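Local structure of cytochrome c (Rhodothermus marinus, 3CP5) at residues L33-Q36 against G37-F41; Y71-N74 against V75-N78; L105-E108 against Q109-I113. The protein binds one heme c covalently and probably carries electrons. All blocks are in the same frame, centred on the assembly; numbering follows the deposited sequence.

Contact 1 (L33-Q36 against G37-F41)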
# COMPACT_ATOMS: atom_id res chain seq x y z
N LEU A 33 -4.83 15.74 -0.58
CA LEU A 33 -4.04 14.64 -0.00
C LEU A 33 -3.78 13.56 -1.04
O LEU A 33 -2.66 13.08 -1.20
CB LEU A 33 -4.79 14.05 1.16
CG LEU A 33 -4.07 12.95 1.95
CD1 LEU A 33 -2.73 13.36 2.53
CD2 LEU A 33 -5.03 12.41 2.98
N ALA A 34 -4.77 13.31 -1.90
CA ALA A 34 -4.59 12.39 -3.01
C ALA A 34 -3.58 12.88 -4.05
O ALA A 34 -2.82 12.09 -4.57
CB ALA A 34 -5.93 12.10 -3.70
N GLN A 35 -3.54 14.18 -4.32
CA GLN A 35 -2.55 14.74 -5.22
C GLN A 35 -1.16 14.60 -4.64
O GLN A 35 -0.22 14.24 -5.37
CB GLN A 35 -2.87 16.22 -5.54
CG GLN A 35 -1.90 16.89 -6.52
CD GLN A 35 -1.79 15.96 -7.75
OE1 GLN A 35 -2.76 15.84 -8.51
NE2 GLN A 35 -0.65 15.30 -7.89
N GLN A 36 -0.97 14.87 -3.36
CA GLN A 36 0.32 14.64 -2.70
C GLN A 36 0.68 13.18 -2.86
O GLN A 36 1.83 12.82 -3.24
CB GLN A 36 0.25 15.00 -1.21
CG GLN A 36 1.61 14.85 -0.53
CD GLN A 36 1.62 14.84 0.98
OE1 GLN A 36 0.61 14.76 1.68
NE2 GLN A 36 2.84 14.92 1.57
N GLY A 37 -0.25 12.29 -2.63
CA GLY A 37 -0.07 10.86 -2.82
C GLY A 37 0.35 10.43 -4.21
O GLY A 37 1.18 9.53 -4.38
N GLU A 38 -0.20 11.09 -5.22
CA GLU A 38 0.19 10.81 -6.60
C GLU A 38 1.67 11.10 -6.84
O GLU A 38 2.42 10.34 -7.46
CB GLU A 38 -0.68 11.61 -7.55
CG GLU A 38 -0.45 11.43 -9.02
CD GLU A 38 -1.46 12.12 -9.93
OE1 GLU A 38 -2.41 12.76 -9.45
OE2 GLU A 38 -1.28 12.01 -11.16
N GLN A 39 2.11 12.28 -6.37
CA GLN A 39 3.50 12.68 -6.47
C GLN A 39 4.37 11.67 -5.74
O GLN A 39 5.43 11.27 -6.25
CB GLN A 39 3.71 14.07 -5.90
CG GLN A 39 2.95 15.15 -6.66
CD GLN A 39 3.03 16.47 -5.90
OE1 GLN A 39 3.37 16.54 -4.71
NE2 GLN A 39 2.71 17.53 -6.63
N LEU A 40 3.98 11.27 -4.56
CA LEU A 40 4.82 10.35 -3.78
C LEU A 40 4.83 8.96 -4.40
O LEU A 40 5.86 8.30 -4.41
CB LEU A 40 4.22 10.25 -2.37
CG LEU A 40 4.51 11.41 -1.45
CD1 LEU A 40 3.58 11.37 -0.23
CD2 LEU A 40 5.97 11.54 -1.04
N PHE A 41 3.74 8.54 -5.04
CA PHE A 41 3.69 7.26 -5.71
C PHE A 41 4.67 7.25 -6.89
O PHE A 41 5.39 6.28 -7.11
CB PHE A 41 2.26 6.96 -6.14
CG PHE A 41 2.03 5.58 -6.73
CD1 PHE A 41 1.65 4.51 -5.94
CD2 PHE A 41 2.20 5.37 -8.10
CE1 PHE A 41 1.43 3.26 -6.45
CE2 PHE A 41 2.02 4.12 -8.59
CZ PHE A 41 1.65 3.06 -7.80
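Gly37 donates its backbone N-H to Leu33 O at 2.9 Å, and Leu40 N reaches back to Gln36 O at 3.0 Å in the same way, each bond spanning one turn of helix 31-44. The tight part of this turn is Gly37 itself. Glycine suits the place because it has no side chain to hold another helix off, and it lets the backbone of helix 107-123 at Ala112 come close. Phe41, one turn further on, is buried too, and its ring meets that of Tyr116. A glycine followed by an aromatic one turn later, facing an aromatic of the C-terminal helix, is the helix-packing signature of class I cytochromes c. Leu40 also belongs to the packed side. Its CD1 runs alongside Gln36, 4.0 Å from CG, because both chains point the same way, and its CB packs on Ile113. Gln36 is an amphipathic choice: with CG anti to the backbone N (chi1 -177°) and the chain extended beyond it, the methylenes lie along Leu40 while NE2 hydrogen-bonds Glu108.

The other side of the helix is loose and polar. Gln35, Glu38 and Gln39 are long, hydrophilic and exposed. The CG of Gln39 rests 3.5 Å from the backbone carbonyl O of Gln35, and Glu38 CB lies 3.4 Å from the same oxygen. The chemistry thus implies a two-sided helix, whose bare backbone and apolar face receive helix 107-123 while Gln35, Glu38 and Gln39 meet solvent.

Contact 2 (Y71-N74 against V75-N78). With HEC (heme c), chain C.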
# COMPACT_ATOMS: atom_id res chain seq x y z
N TYR A 71 -3.42 -3.02 6.30
CA TYR A 71 -2.49 -3.82 5.50
C TYR A 71 -1.70 -2.97 4.53
O TYR A 71 -0.50 -3.11 4.43
CB TYR A 71 -3.26 -4.92 4.77
CG TYR A 71 -2.47 -5.76 3.78
CD1 TYR A 71 -1.84 -6.93 4.16
CD2 TYR A 71 -2.35 -5.38 2.46
CE1 TYR A 71 -1.12 -7.67 3.23
CE2 TYR A 71 -1.66 -6.09 1.50
CZ TYR A 71 -1.05 -7.25 1.91
OH TYR A 71 -0.34 -7.99 0.98
N ILE A 72 -2.38 -2.13 3.76
CA ILE A 72 -1.65 -1.38 2.75
C ILE A 72 -0.64 -0.43 3.38
O ILE A 72 0.48 -0.32 2.89
CB ILE A 72 -2.66 -0.63 1.87
CG1 ILE A 72 -3.55 -1.60 1.07
CG2 ILE A 72 -1.98 0.35 0.92
CD1 ILE A 72 -4.79 -0.94 0.48
N MET A 73 -1.00 0.27 4.47
CA MET A 73 -0.06 1.15 5.17
C MET A 73 1.14 0.39 5.68
O MET A 73 2.28 0.85 5.55
CB MET A 73 -0.76 1.83 6.37
CG MET A 73 -1.88 2.77 5.96
SD MET A 73 -1.19 4.34 5.39
CE MET A 73 -0.65 5.04 6.94
N ASN A 74 0.94 -0.80 6.26
CA ASN A 74 2.08 -1.52 6.85
C ASN A 74 2.98 -2.20 5.82
O ASN A 74 4.16 -2.40 6.06
CB ASN A 74 1.55 -2.50 7.90
CG ASN A 74 1.13 -1.76 9.15
OD1 ASN A 74 1.51 -0.62 9.41
ND2 ASN A 74 0.32 -2.36 9.99
N VAL A 75 2.45 -2.56 4.65
CA VAL A 75 3.30 -3.00 3.53
C VAL A 75 4.24 -1.86 3.14
O VAL A 75 5.44 -2.08 2.94
CB VAL A 75 2.47 -3.49 2.33
CG1 VAL A 75 3.36 -3.65 1.12
CG2 VAL A 75 1.76 -4.82 2.63
N MET A 76 3.74 -0.62 3.03
CA MET A 76 4.58 0.53 2.72
C MET A 76 5.62 0.86 3.79
O MET A 76 6.79 1.16 3.47
CB MET A 76 3.71 1.80 2.47
CG MET A 76 2.95 1.79 1.16
SD MET A 76 2.23 3.46 0.94
CE MET A 76 0.53 3.20 1.41
N LEU A 77 5.20 0.84 5.05
CA LEU A 77 6.02 1.29 6.16
C LEU A 77 6.95 0.22 6.73
O LEU A 77 7.99 0.60 7.30
CB LEU A 77 5.14 1.85 7.26
CG LEU A 77 4.40 3.11 6.85
CD1 LEU A 77 3.27 3.42 7.85
CD2 LEU A 77 5.33 4.29 6.79
N ASN A 78 6.55 -1.05 6.58
CA ASN A 78 7.20 -2.21 7.19
C ASN A 78 7.15 -3.41 6.27
O ASN A 78 6.65 -4.47 6.64
CB ASN A 78 6.52 -2.50 8.55
CG ASN A 78 7.19 -3.56 9.35
OD1 ASN A 78 8.37 -3.88 9.18
ND2 ASN A 78 6.41 -4.06 10.29
FE HEC C . 5.27 -2.76 -3.56
CHA HEC C . 3.70 -5.77 -3.10
CHB HEC C . 2.50 -1.12 -2.43
CHC HEC C . 7.00 0.20 -3.70
CHD HEC C . 7.78 -4.31 -5.21
NA HEC C . 3.47 -3.33 -2.93
C1A HEC C . 2.99 -4.63 -2.74
C2A HEC C . 1.70 -4.58 -2.10
C3A HEC C . 1.35 -3.29 -1.94
C4A HEC C . 2.48 -2.51 -2.44
CMA HEC C . 0.05 -2.71 -1.35
CAA HEC C . 0.76 -5.78 -1.83
CBA HEC C . -0.21 -6.05 -2.97
CGA HEC C . -1.28 -7.07 -2.61
O1A HEC C . -1.97 -7.54 -3.57
O2A HEC C . -1.47 -7.35 -1.40
NB HEC C . 4.84 -0.84 -3.21
C1B HEC C . 3.59 -0.36 -2.87
C2B HEC C . 3.65 1.07 -2.76
C3B HEC C . 4.93 1.48 -3.03
C4B HEC C . 5.67 0.27 -3.31
CMB HEC C . 2.41 1.94 -2.41
CAB HEC C . 5.53 2.89 -2.88
CBB HEC C . 5.40 3.44 -1.58
NC HEC C . 7.06 -2.19 -4.24
C1C HEC C . 7.64 -0.93 -4.19
C2C HEC C . 8.95 -0.94 -4.80
C3C HEC C . 9.18 -2.19 -5.23
C4C HEC C . 7.99 -2.96 -4.94
CMC HEC C . 9.74 0.33 -5.10
CAC HEC C . 10.32 -2.71 -6.16
CBC HEC C . 11.62 -2.50 -5.63
ND HEC C . 5.65 -4.66 -4.03
C1D HEC C . 6.75 -5.11 -4.75
C2D HEC C . 6.66 -6.56 -4.93
C3D HEC C . 5.58 -6.96 -4.25
C4D HEC C . 4.91 -5.76 -3.76
CMD HEC C . 7.75 -7.35 -5.69
CAD HEC C . 5.06 -8.38 -3.97
CBD HEC C . 5.62 -8.88 -2.62
CGD HEC C . 7.13 -8.95 -2.69
O1D HEC C . 7.81 -8.24 -1.91
O2D HEC C . 7.59 -9.75 -3.59
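Val75 N bonds Tyr71 O at 3.0 Å within a regular helical turn, whereas the last bond, Asn78 N to Asn74 O, is bent, with an N-H...O angle of 136°, as Asn78 leaves the helix. Over one face of the Tyr71 ring sits Val75 CG2, 3.9 Å from the centroid, in a CH-pi contact. Valine suits this place because its two methyls diverge: chi1 of 168° sends CG1 to the heme, 3.7 Å from HEC C3A, and leaves CG2 for the ring. The tyrosine hydroxyl, beyond the ring edge, donates to propionate oxygen O2A of the heme at 2.7 Å. Met76 SD lies 3.7 Å from HEC CMB, and the bend at chi3 turns CE back alongside Ile72, 3.8 Å from its CG2. On another side of the turn, Asn74 spends its buried amide on Val20 N and Ala14 O; Asn78 OD1 caps the following helix at Gly81 N, and its ND2 is hydrogen-bonded to Gly18 O. The Tyr71 hydroxyl, with Arg67 also bonded to the heme, probably stabilises the propionate charge, while Val75 and Met76 give the porphyrin an apolar wall.

Contact 3 (L105-E108 against Q109-I113). With HEC (heme c), chain C.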
# COMPACT_ATOMS: atom_id res chain seq x y z
N LEU A 105 9.97 5.62 4.62
CA LEU A 105 8.72 6.39 4.56
C LEU A 105 8.17 6.69 5.95
O LEU A 105 8.30 5.90 6.88
CB LEU A 105 7.63 5.58 3.83
CG LEU A 105 7.71 5.58 2.31
CD1 LEU A 105 6.91 4.42 1.78
CD2 LEU A 105 7.39 6.89 1.68
N SER A 106 7.57 7.88 6.09
CA SER A 106 6.83 8.27 7.28
C SER A 106 5.36 7.93 7.17
O SER A 106 4.86 7.79 6.05
CB SER A 106 6.93 9.77 7.50
OG SER A 106 6.02 10.46 6.65
N GLU A 107 4.69 7.81 8.31
CA GLU A 107 3.26 7.52 8.28
C GLU A 107 2.52 8.55 7.41
O GLU A 107 1.55 8.17 6.71
CB GLU A 107 2.68 7.41 9.70
CG GLU A 107 1.18 7.32 9.75
CD GLU A 107 0.34 8.59 9.77
OE1 GLU A 107 0.89 9.63 10.17
OE2 GLU A 107 -0.81 8.49 9.27
N GLU A 108 2.80 9.85 7.51
CA GLU A 108 2.02 10.81 6.71
C GLU A 108 2.21 10.61 5.20
O GLU A 108 1.27 10.75 4.47
CB GLU A 108 2.28 12.30 7.01
CG GLU A 108 1.23 13.24 6.35
CD GLU A 108 1.41 13.59 4.86
OE1 GLU A 108 2.51 13.49 4.31
OE2 GLU A 108 0.39 14.03 4.30
N GLN A 109 3.43 10.27 4.77
CA GLN A 109 3.65 9.96 3.37
C GLN A 109 2.82 8.76 2.96
O GLN A 109 2.17 8.78 1.92
CB GLN A 109 5.11 9.68 3.06
CG GLN A 109 6.01 10.92 3.16
CD GLN A 109 7.45 10.44 3.06
OE1 GLN A 109 7.92 9.71 3.94
NE2 GLN A 109 8.15 10.77 1.96
N ALA A 110 2.86 7.71 3.79
CA ALA A 110 2.10 6.51 3.44
C ALA A 110 0.60 6.81 3.42
O ALA A 110 -0.14 6.31 2.56
CB ALA A 110 2.44 5.38 4.42
N ARG A 111 0.11 7.64 4.35
CA ARG A 111 -1.33 7.95 4.38
C ARG A 111 -1.74 8.73 3.14
O ARG A 111 -2.85 8.53 2.60
CB ARG A 111 -1.61 8.68 5.68
CG ARG A 111 -3.08 9.08 5.86
CD ARG A 111 -3.98 7.84 5.88
NE ARG A 111 -5.39 8.19 5.90
CZ ARG A 111 -6.14 8.46 4.81
NH1 ARG A 111 -5.67 8.45 3.58
NH2 ARG A 111 -7.42 8.75 5.01
N ALA A 112 -0.88 9.61 2.61
CA ALA A 112 -1.14 10.31 1.35
C ALA A 112 -1.21 9.36 0.17
O ALA A 112 -2.09 9.41 -0.67
CB ALA A 112 -0.09 11.42 1.14
N ILE A 113 -0.25 8.42 0.10
CA ILE A 113 -0.25 7.41 -0.94
C ILE A 113 -1.52 6.58 -0.86
O ILE A 113 -2.15 6.28 -1.89
CB ILE A 113 1.03 6.55 -0.93
CG1 ILE A 113 2.27 7.40 -1.22
CG2 ILE A 113 0.94 5.39 -1.88
CD1 ILE A 113 3.58 6.71 -1.01
FE HEC C . 5.27 -2.76 -3.56
CHA HEC C . 3.70 -5.77 -3.10
CHB HEC C . 2.50 -1.12 -2.43
CHC HEC C . 7.00 0.20 -3.70
CHD HEC C . 7.78 -4.31 -5.21
NA HEC C . 3.47 -3.33 -2.93
C1A HEC C . 2.99 -4.63 -2.74
C2A HEC C . 1.70 -4.58 -2.10
C3A HEC C . 1.35 -3.29 -1.94
C4A HEC C . 2.48 -2.51 -2.44
CMA HEC C . 0.05 -2.71 -1.35
CAA HEC C . 0.76 -5.78 -1.83
CBA HEC C . -0.21 -6.05 -2.97
CGA HEC C . -1.28 -7.07 -2.61
O1A HEC C . -1.97 -7.54 -3.57
O2A HEC C . -1.47 -7.35 -1.40
NB HEC C . 4.84 -0.84 -3.21
C1B HEC C . 3.59 -0.36 -2.87
C2B HEC C . 3.65 1.07 -2.76
C3B HEC C . 4.93 1.48 -3.03
C4B HEC C . 5.67 0.27 -3.31
CMB HEC C . 2.41 1.94 -2.41
CAB HEC C . 5.53 2.89 -2.88
CBB HEC C . 5.40 3.44 -1.58
NC HEC C . 7.06 -2.19 -4.24
C1C HEC C . 7.64 -0.93 -4.19
C2C HEC C . 8.95 -0.94 -4.80
C3C HEC C . 9.18 -2.19 -5.23
C4C HEC C . 7.99 -2.96 -4.94
CMC HEC C . 9.74 0.33 -5.10
CAC HEC C . 10.32 -2.71 -6.16
CBC HEC C . 11.62 -2.50 -5.63
ND HEC C . 5.65 -4.66 -4.03
C1D HEC C . 6.75 -5.11 -4.75
C2D HEC C . 6.66 -6.56 -4.93
C3D HEC C . 5.58 -6.96 -4.25
C4D HEC C . 4.91 -5.76 -3.76
CMD HEC C . 7.75 -7.35 -5.69
CAD HEC C . 5.06 -8.38 -3.97
CBD HEC C . 5.62 -8.88 -2.62
CGD HEC C . 7.13 -8.95 -2.69
O1D HEC C . 7.81 -8.24 -1.91
O2D HEC C . 7.59 -9.75 -3.59
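Ser106 holds OG between its backbone N and carbonyl carbon (chi1 80°), and Gln109 swings CG beside its own N (chi1 -69°) on a chain extended toward the serine; together these turns close a capping box at the start of helix 107-123. Gln109 OE1 receives Ser106 N at 2.8 Å, in the plane of its amide and almost straight at 175°. In return OG, in the modelled one of two serine conformers, accepts Gln109 N at 3.2 Å. Glutamine is long enough to reach back, and its NE2 remains for Tyr44 OH. Leu105 crosses the amide, CD2 3.8 Å from Gln109 CD, while its CD1 lies 3.8 Å from HEC CBB. With an alanine at Gln109, Ser106 N would probably lose its acceptor, Tyr44 OH a partner, and Leu105 would be freer to turn. Further along, Glu107 OE2 touches only the aliphatic start of Arg111, 3.7 Å from CB; the guanidinium goes on to a salt bridge with Glu115. Ile113 CG2 meets the heme 3.8 Å from HEC CMB. Small Ala110 lets helix 69-77 approach through Met73 and Leu77, Ile113 packs on Met76 of the same helix, and Ala112 receives Leu33 of helix 31-44.

How the contacts relate
From the N terminus, contact 1 comes first, in helix 31-44, shortly ahead of the heme-binding cysteines; contact 2 follows in helix 69-77, and contact 3 opens helix 107-123. Each lies within one continuous stretch, so none closes a long loop, and they run in series without nesting or crossing. Space joins what sequence separates. Contacts 1 and 2 do not touch, their nearest atoms being about 7 Å apart, whereas contact 3 meets both: Gln36 OE1 packs 3.5 Å from Ala112 CB, and Met76 CE sits 3.4 Å from Ala110 O. The C-terminal helix thus ties the other two together, and contacts 2 and 3 both touch the heme.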